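CSP3 (Bacillus subtilis, PDB 5FIG) stores copper in the cytosol with a high capacity for Cu(I), probably held within its four-helix bundle, and so protects the bacterium against copper toxicity. Local coordinates at residues B[8-13]-B[52-57]; B[18-22]-B[87-92]. All coordinates share one frame; numbering follows the deposited sequence.

Contact 1 of 2, residues B[8-13]-B[52-57]; sequences CIEACI and AVKAMQ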
# COMPACT_ATOMS: atom_id res chain seq x y z
N CYS B 8 -8.13 -11.58 -13.85
CA CYS B 8 -7.84 -10.19 -13.70
C CYS B 8 -6.74 -10.01 -12.64
O CYS B 8 -5.82 -9.18 -12.80
CB CYS B 8 -9.08 -9.41 -13.23
SG CYS B 8 -8.86 -7.66 -13.20
N ILE B 9 -6.85 -10.77 -11.56
CA ILE B 9 -5.77 -10.81 -10.55
C ILE B 9 -4.44 -11.10 -11.19
O ILE B 9 -3.45 -10.44 -10.93
CB ILE B 9 -6.11 -11.76 -9.39
CG1 ILE B 9 -7.24 -11.16 -8.54
CG2 ILE B 9 -4.87 -12.03 -8.52
CD1 ILE B 9 -7.96 -12.16 -7.66
N GLU B 10 -4.39 -12.13 -12.01
CA GLU B 10 -3.15 -12.46 -12.68
C GLU B 10 -2.61 -11.36 -13.53
O GLU B 10 -1.41 -11.16 -13.58
CB GLU B 10 -3.35 -13.68 -13.55
CG GLU B 10 -2.10 -14.38 -14.07
CD GLU B 10 -1.21 -14.93 -12.98
OE1 GLU B 10 -1.59 -14.86 -11.78
OE2 GLU B 10 -0.16 -15.51 -13.31
N ALA B 11 -3.48 -10.73 -14.30
CA ALA B 11 -3.06 -9.58 -15.11
C ALA B 11 -2.54 -8.42 -14.30
O ALA B 11 -1.54 -7.78 -14.67
CB ALA B 11 -4.16 -9.13 -16.01
N CYS B 12 -3.17 -8.15 -13.16
CA CYS B 12 -2.69 -7.10 -12.25
C CYS B 12 -1.32 -7.47 -11.66
O CYS B 12 -0.40 -6.61 -11.57
CB CYS B 12 -3.67 -6.86 -11.09
SG CYS B 12 -5.19 -6.04 -11.59
N ILE B 13 -1.17 -8.71 -11.27
CA ILE B 13 0.13 -9.18 -10.70
C ILE B 13 1.24 -9.02 -11.78
O ILE B 13 2.34 -8.60 -11.52
CB ILE B 13 0.01 -10.63 -10.18
CG1 ILE B 13 -0.87 -10.64 -8.92
CG2 ILE B 13 1.38 -11.24 -9.93
CD1 ILE B 13 -1.35 -12.00 -8.53
N ALA B 52 -5.95 -3.21 -6.36
CA ALA B 52 -7.01 -3.93 -7.08
C ALA B 52 -6.99 -5.41 -6.76
O ALA B 52 -8.04 -6.01 -6.48
CB ALA B 52 -6.89 -3.70 -8.58
N VAL B 53 -5.78 -5.98 -6.65
CA VAL B 53 -5.63 -7.40 -6.21
C VAL B 53 -6.25 -7.59 -4.83
O VAL B 53 -7.05 -8.50 -4.61
CB VAL B 53 -4.20 -7.86 -6.27
CG1 VAL B 53 -4.04 -9.22 -5.60
CG2 VAL B 53 -3.73 -7.91 -7.74
N LYS B 54 -5.88 -6.72 -3.90
CA LYS B 54 -6.44 -6.81 -2.56
C LYS B 54 -7.97 -6.70 -2.58
O LYS B 54 -8.64 -7.44 -1.88
CB LYS B 54 -5.80 -5.76 -1.68
CG LYS B 54 -6.22 -5.85 -0.25
CD LYS B 54 -5.80 -4.67 0.58
CE LYS B 54 -4.47 -4.03 0.21
NZ LYS B 54 -4.03 -3.09 1.28
N ALA B 55 -8.50 -5.72 -3.34
CA ALA B 55 -9.93 -5.51 -3.41
C ALA B 55 -10.67 -6.72 -3.95
O ALA B 55 -11.67 -7.16 -3.39
CB ALA B 55 -10.25 -4.31 -4.28
N MET B 56 -10.11 -7.32 -4.99
CA MET B 56 -10.70 -8.54 -5.54
C MET B 56 -10.62 -9.73 -4.60
O MET B 56 -11.61 -10.50 -4.42
CB MET B 56 -10.09 -8.91 -6.89
CG MET B 56 -10.44 -7.91 -7.95
SD MET B 56 -9.75 -8.34 -9.58
CE MET B 56 -8.17 -7.57 -9.54
N GLN B 57 -9.49 -9.89 -3.93
CA GLN B 57 -9.31 -11.02 -3.04
C GLN B 57 -10.15 -10.93 -1.77
O GLN B 57 -10.45 -11.95 -1.17
CB GLN B 57 -7.84 -11.19 -2.69
CG GLN B 57 -6.98 -11.64 -3.90
CD GLN B 57 -5.49 -11.79 -3.56
OE1 GLN B 57 -4.97 -11.19 -2.63
NE2 GLN B 57 -4.80 -12.59 -4.38
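Met56 reaches across from helix 36-57 and lays its thioether end against Cys8, Ile9 and Cys12. Its chain runs out straight as far as SD and then bends at chi3 (-89°). The bend carries the methyl CE to 3.7 Å from Cys8 SG and 3.9 Å from Cys12 SG. These are sulfur-to-methyl contacts of an apolar kind. Ile9 slides past Met56 in the opposite direction, with its CG1 lying 3.8 Å from Met56 CE. Its CD1 runs on to Gln57 CG, 3.9 Å away. The other branch, CG2, meets Val53 CG1 at 4.1 Å, and here the two side chains cross at about a right angle. Val53 has CG1 anti to its backbone N (chi1 171°), which leaves CG2 to face the opposite helix. That methyl lies 3.5 Å from Cys12 CB and also touches CG1 of Ile13. No hydrogen bond joins the two segments. Their axes approach to 9.6 Å and run nearly antiparallel, at 160°, as expected for helices of an up-and-down bundle. The amide of Gln57 is turned to the second subunit, where its OE1 accepts a hydrogen bond from Asn20 ND2. Ile13 packs on Ile13 of that same subunit, so one margin of the contact adjoins an interface of the tetramer. On the inner side, helix 89-107 meets Cys8 and Cys12 through Cys103, and helix 63-81 meets Met56 through Met63 and Cys67.

Contact 2 of 2, residues B[18-22]-B[87-92]; sequences ACNHC and DHCQAC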
# COMPACT_ATOMS: atom_id res chain seq x y z
N ALA B 18 5.85 -5.94 -14.19
CA ALA B 18 6.43 -5.20 -15.32
C ALA B 18 6.73 -3.75 -15.00
O ALA B 18 7.76 -3.22 -15.37
CB ALA B 18 5.50 -5.31 -16.55
N CYS B 19 5.80 -3.11 -14.31
CA CYS B 19 5.94 -1.70 -13.88
C CYS B 19 7.05 -1.54 -12.90
O CYS B 19 7.88 -0.62 -13.03
CB CYS B 19 4.61 -1.17 -13.23
SG CYS B 19 3.33 -0.85 -14.48
N ASN B 20 7.14 -2.45 -11.92
CA ASN B 20 8.27 -2.38 -10.96
C ASN B 20 9.64 -2.61 -11.62
O ASN B 20 10.62 -1.98 -11.30
CB ASN B 20 8.05 -3.35 -9.79
CG ASN B 20 7.01 -2.87 -8.81
OD1 ASN B 20 6.87 -1.69 -8.63
ND2 ASN B 20 6.28 -3.79 -8.17
N HIS B 21 9.69 -3.59 -12.54
CA HIS B 21 10.89 -3.79 -13.31
C HIS B 21 11.29 -2.59 -14.16
O HIS B 21 12.47 -2.24 -14.23
CB HIS B 21 10.75 -5.07 -14.19
CG HIS B 21 10.86 -6.33 -13.39
ND1 HIS B 21 10.53 -7.56 -13.91
CD2 HIS B 21 11.21 -6.57 -12.08
CE1 HIS B 21 10.71 -8.50 -13.01
NE2 HIS B 21 11.13 -7.93 -11.89
N CYS B 22 10.32 -2.00 -14.82
CA CYS B 22 10.54 -0.82 -15.64
C CYS B 22 11.03 0.35 -14.78
O CYS B 22 11.97 1.07 -15.14
CB CYS B 22 9.23 -0.47 -16.38
SG CYS B 22 9.32 0.85 -17.60
N ASP B 87 14.56 -0.36 -21.57
CA ASP B 87 14.36 -0.30 -20.11
C ASP B 87 13.09 -1.00 -19.76
O ASP B 87 12.38 -0.56 -18.84
CB ASP B 87 14.37 1.14 -19.58
CG ASP B 87 15.64 1.85 -19.91
OD1 ASP B 87 16.71 1.39 -19.44
OD2 ASP B 87 15.59 2.89 -20.62
N HIS B 88 12.77 -2.07 -20.52
CA HIS B 88 11.54 -2.85 -20.31
C HIS B 88 10.24 -2.04 -20.58
O HIS B 88 9.18 -2.45 -20.15
CB HIS B 88 11.52 -3.40 -18.85
CG HIS B 88 10.66 -4.61 -18.64
ND1 HIS B 88 10.99 -5.85 -19.16
CD2 HIS B 88 9.52 -4.79 -17.92
CE1 HIS B 88 10.08 -6.73 -18.79
NE2 HIS B 88 9.19 -6.12 -18.03
N CYS B 89 10.34 -0.91 -21.28
CA CYS B 89 9.18 -0.03 -21.46
C CYS B 89 8.10 -0.60 -22.41
O CYS B 89 6.91 -0.50 -22.13
CB CYS B 89 9.61 1.34 -21.96
SG CYS B 89 10.46 2.37 -20.74
N GLN B 90 8.51 -1.22 -23.52
CA GLN B 90 7.52 -1.86 -24.40
C GLN B 90 6.78 -3.06 -23.74
O GLN B 90 5.58 -3.20 -23.86
CB GLN B 90 8.16 -2.28 -25.73
CG GLN B 90 8.61 -1.11 -26.58
CD GLN B 90 7.46 -0.19 -26.99
OE1 GLN B 90 6.53 -0.63 -27.65
NE2 GLN B 90 7.54 1.09 -26.62
N ALA B 91 7.50 -3.87 -22.97
CA ALA B 91 6.91 -4.94 -22.19
C ALA B 91 5.95 -4.40 -21.14
O ALA B 91 4.91 -5.00 -20.86
CB ALA B 91 8.01 -5.78 -21.48
N CYS B 92 6.36 -3.31 -20.49
CA CYS B 92 5.52 -2.69 -19.51
C CYS B 92 4.23 -2.19 -20.14
O CYS B 92 3.17 -2.47 -19.65
CB CYS B 92 6.26 -1.55 -18.82
SG CYS B 92 5.29 -0.79 -17.54
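Cys22 and Cys92 bring their CB atoms to 4.0 Å of each other, and each sulfur pairs with that of a further cysteine. Cys19 SG lies 3.6 Å from Cys92 SG, and Cys22 SG lies 3.7 Å from Cys89 SG. At these separations the sulfurs touch without being bonded. Cys92 SG stands anti to its backbone N (chi1 -177°), which directs it at Cys19. Next to the thiols, Ala18 CB rests on Cys92 CA at 4.0 Å. His88 closes the border of the contact. The edge of its ring meets the carbonyl of Ala18, with CD2 at 3.5 Å from Ala18 O. His21 turns the edge of its own ring toward the face of His88, a T-shaped pair with centroids 6.0 Å apart and planes at 73°. Ala91 CB sits over one face of the His88 ring, near its rim. The cysteines sit inside a four-helix bundle, and such thiol-lined interiors are consistent with Cu(I) storage; the metal is absent here. Replacing His88 by an alanine would probably leave the His21 ring without its aromatic partner and open a gap beside Ala18. Backbone geometry places His88: it is the N-cap residue of helix 89-107, and its O accepts a hydrogen bond from Cys92 N. Further out, Asp42 of helix 36-57 touches both Cys22 and Cys92. Helix 63-81 adds Cys77 beside Cys19, and Cys81 beside Cys22 and Cys92. Cys81 is joined to Cys38 by a disulfide in this crystal.

Overall arrangement
Contacts 1 and 2 share helix 6-27 and lie on opposite sides of the centre of the chain. Their centres are 19 Å apart, and their nearest atoms come within about 5 Å without touching. Along the chain the order is 8-13, 18-22, 52-57, 87-92, so the two pairings cross. Contact 1 joins helix 6-27 to helix 36-57. Contact 2 joins it to the start of helix 89-107, with the turn before it. One helix is thus tied to two others at different levels of the four-helix bundle. Cysteines occur at both levels, consistent with Cu(I) being held along the length of the bundle.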